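Local coordinates for Exo-poly-alpha-D-galacturonosidase (Thermotoga maritima, PDB 3JUR), which probably hydrolyses the alpha-1,4 bonds of polygalacturonate, releasing galacturonate units from the chain end, as a family 28 glycoside hydrolase, at residues G235-G240 with T258-V263. Sequence-based numbering, arbitrary orientation.
Sequences GPNNDG and TGDDSV
The carboxylates of Asp239 and Asp260 run abreast where two successive turns of the right-handed parallel beta-helix stack, in loops bearing the Asn-x-Asp and Asp-Asp motifs of family 28 polygalacturonases. In relatives the aspartates of these two motifs are the catalytic ones, which is consistent with such a role for Asp239, Asp260 and Asp261 here. Backbone bonds join the loops: Asn238 O receives two weak ones, from Gly259 N and from Asp260 N, whereas Gly240 N reaches Asp261 O at 3.3 Å, within the carbonyl plane. CA-H...O contacts add to these, Asp239 CA lying 3.2 Å from Asp261 O. Among the carboxylates, Asp239 OD1 stands 3.6 Å from Asp260 OD1, their planes turned 39° apart. The Asp260 carboxylate swings roughly opposite its own N (chi1 -151°), and its OD1 accepts Asp261 N at 2.8 Å on the anti side, which limits rotation of the group. Asp261 is held by salt bridges to Arg327 and Lys329, and Arg189 takes the amide oxygen of Asn237. Within 235-240, a type II beta turn from Gly235 to Asn238 is braced by Gly235 N, which meets Asn238 OD1 from above the carbonyl plane; Ser233 OG also bonds that oxygen. Two waters join the loops: one lies between Asp239 OD2 and Asp261 OD2, and another accepts from Asn237 N at 2.7 Å and donates to Asp260 OD2 at 2.5 Å.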
ATOM      1  N   GLY D 235      -6.064  19.172  35.290  1.00 23.48           N
ATOM      2  CA  GLY D 235      -5.692  18.550  36.563  1.00 22.86           C
ATOM      3  C   GLY D 235      -6.028  17.068  36.665  1.00 22.62           C
ATOM      4  O   GLY D 235      -6.514  16.469  35.703  1.00 22.40           O
ATOM      5  N   PRO D 236      -5.769  16.460  37.840  1.00 22.70           N
ATOM      6  CA  PRO D 236      -5.992  15.022  38.000  1.00 22.70           C
ATOM      7  C   PRO D 236      -7.482  14.695  38.000  1.00 23.00           C
ATOM      8  O   PRO D 236      -8.261  15.323  38.726  1.00 23.11           O
ATOM      9  CB  PRO D 236      -5.364  14.714  39.361  1.00 22.24           C
ATOM     10  CG  PRO D 236      -5.438  15.999  40.107  1.00 22.60           C
ATOM     11  CD  PRO D 236      -5.283  17.087  39.086  1.00 22.42           C
ATOM     12  N   ASN D 237      -7.870  13.744  37.157  1.00 23.46           N
ATOM     13  CA  ASN D 237      -9.269  13.338  37.026  1.00 23.96           C
ATOM     14  C   ASN D 237     -10.166  14.472  36.519  1.00 24.39           C
ATOM     15  O   ASN D 237     -11.357  14.523  36.835  1.00 24.40           O
ATOM     16  CB  ASN D 237      -9.795  12.757  38.351  1.00 23.84           C
ATOM     17  CG  ASN D 237      -8.901  11.663  38.902  1.00 23.49           C
ATOM     18  OD1 ASN D 237      -8.367  11.775  40.011  1.00 24.02           O
ATOM     19  ND2 ASN D 237      -8.707  10.608  38.115  1.00 22.54           N
ATOM     20  N   ASN D 238      -9.584  15.378  35.732  1.00 24.82           N
ATOM     21  CA  ASN D 238     -10.349  16.437  35.080  1.00 25.39           C
ATOM     22  C   ASN D 238     -11.049  15.926  33.814  1.00 25.54           C
ATOM     23  O   ASN D 238     -10.709  16.335  32.704  1.00 25.63           O
ATOM     24  CB  ASN D 238      -9.462  17.655  34.768  1.00 25.14           C
ATOM     25  CG  ASN D 238      -9.328  18.620  35.947  1.00 26.26           C
ATOM     26  OD1 ASN D 238      -8.684  19.665  35.833  1.00 25.72           O
ATOM     27  ND2 ASN D 238      -9.945  18.282  37.076  1.00 27.00           N
ATOM     28  N   ASP D 239     -12.016  15.023  33.990  1.00 25.88           N
ATOM     29  CA  ASP D 239     -12.865  14.563  32.896  1.00 25.95           C
ATOM     30  C   ASP D 239     -13.711  15.737  32.410  1.00 26.06           C
ATOM     31  O   ASP D 239     -14.154  16.562  33.216  1.00 26.18           O
ATOM     32  CB  ASP D 239     -13.813  13.450  33.362  1.00 26.46           C
ATOM     33  CG  ASP D 239     -13.092  12.190  33.852  1.00 27.73           C
ATOM     34  OD1 ASP D 239     -11.865  12.210  34.079  1.00 29.36           O
ATOM     35  OD2 ASP D 239     -13.784  11.163  34.021  1.00 27.61           O
ATOM     36  N   GLY D 240     -13.963  15.803  31.104  1.00 25.81           N
ATOM     37  CA  GLY D 240     -14.769  16.884  30.530  1.00 25.27           C
ATOM     38  C   GLY D 240     -16.246  16.680  30.807  1.00 25.19           C
ATOM     39  O   GLY D 240     -16.861  17.425  31.580  1.00 25.23           O
ATOM     40  N   THR D 258      -8.651  18.432  28.307  1.00 24.97           N
ATOM     41  CA  THR D 258      -8.962  17.760  29.577  1.00 25.02           C
ATOM     42  C   THR D 258      -7.772  17.050  30.208  1.00 25.10           C
ATOM     43  O   THR D 258      -6.852  16.636  29.513  1.00 25.36           O
ATOM     44  CB  THR D 258     -10.133  16.759  29.431  1.00 24.83           C
ATOM     45  OG1 THR D 258      -9.824  15.774  28.433  1.00 25.40           O
ATOM     46  CG2 THR D 258     -11.404  17.476  29.040  1.00 24.60           C
ATOM     47  N   GLY D 259      -7.806  16.917  31.532  1.00 25.39           N
ATOM     48  CA  GLY D 259      -6.743  16.261  32.289  1.00 25.45           C
ATOM     49  C   GLY D 259      -6.883  14.752  32.319  1.00 25.84           C
ATOM     50  O   GLY D 259      -5.938  14.043  32.640  1.00 25.89           O
ATOM     51  N   ASP D 260      -8.067  14.256  31.989  1.00 26.06           N
ATOM     52  CA  ASP D 260      -8.297  12.821  31.906  1.00 26.81           C
ATOM     53  C   ASP D 260      -9.142  12.566  30.659  1.00 26.62           C
ATOM     54  O   ASP D 260      -8.995  13.270  29.654  1.00 26.76           O
ATOM     55  CB  ASP D 260      -8.977  12.333  33.194  1.00 27.41           C
ATOM     56  CG  ASP D 260      -8.644  10.884  33.534  1.00 29.46           C
ATOM     57  OD1 ASP D 260      -9.234   9.973  32.911  1.00 32.39           O
ATOM     58  OD2 ASP D 260      -7.809  10.655  34.441  1.00 31.61           O
ATOM     59  N   ASP D 261     -10.027  11.576  30.708  1.00 26.70           N
ATOM     60  CA  ASP D 261     -10.921  11.286  29.585  1.00 26.20           C
ATOM     61  C   ASP D 261     -11.781  12.503  29.220  1.00 26.42           C
ATOM     62  O   ASP D 261     -12.273  13.209  30.108  1.00 26.43           O
ATOM     63  CB  ASP D 261     -11.802  10.092  29.936  1.00 26.48           C
ATOM     64  CG  ASP D 261     -10.995   8.822  30.202  1.00 26.94           C
ATOM     65  OD1 ASP D 261     -10.046   8.552  29.441  1.00 26.82           O
ATOM     66  OD2 ASP D 261     -11.315   8.096  31.171  1.00 28.09           O
ATOM     67  N   SER D 262     -11.966  12.758  27.924  1.00 25.64           N
ATOM     68  CA  SER D 262     -12.698  13.957  27.495  1.00 25.58           C
ATOM     69  C   SER D 262     -14.217  13.782  27.591  1.00 25.26           C
ATOM     70  O   SER D 262     -14.885  14.502  28.338  1.00 25.51           O
ATOM     71  CB  SER D 262     -12.279  14.383  26.088  1.00 25.68           C
ATOM     72  OG  SER D 262     -10.944  14.852  26.077  1.00 26.19           O
ATOM     73  N   VAL D 263     -14.761  12.838  26.830  1.00 24.72           N
ATOM     74  CA  VAL D 263     -16.165  12.465  26.951  1.00 24.61           C
ATOM     75  C   VAL D 263     -16.195  10.998  27.381  1.00 24.43           C
ATOM     76  O   VAL D 263     -15.720  10.124  26.650  1.00 24.12           O
ATOM     77  CB  VAL D 263     -16.930  12.674  25.625  1.00 24.62           C
ATOM     78  CG1 VAL D 263     -18.385  12.190  25.743  1.00 24.86           C
ATOM     79  CG2 VAL D 263     -16.881  14.134  25.214  1.00 25.21           C
TER
HETATM   80  O   HOH W   1      -6.261  12.233  35.587  1.00 28.54           O
HETATM   81  O   HOH W   2     -12.918   8.644  33.584  1.00 25.95           O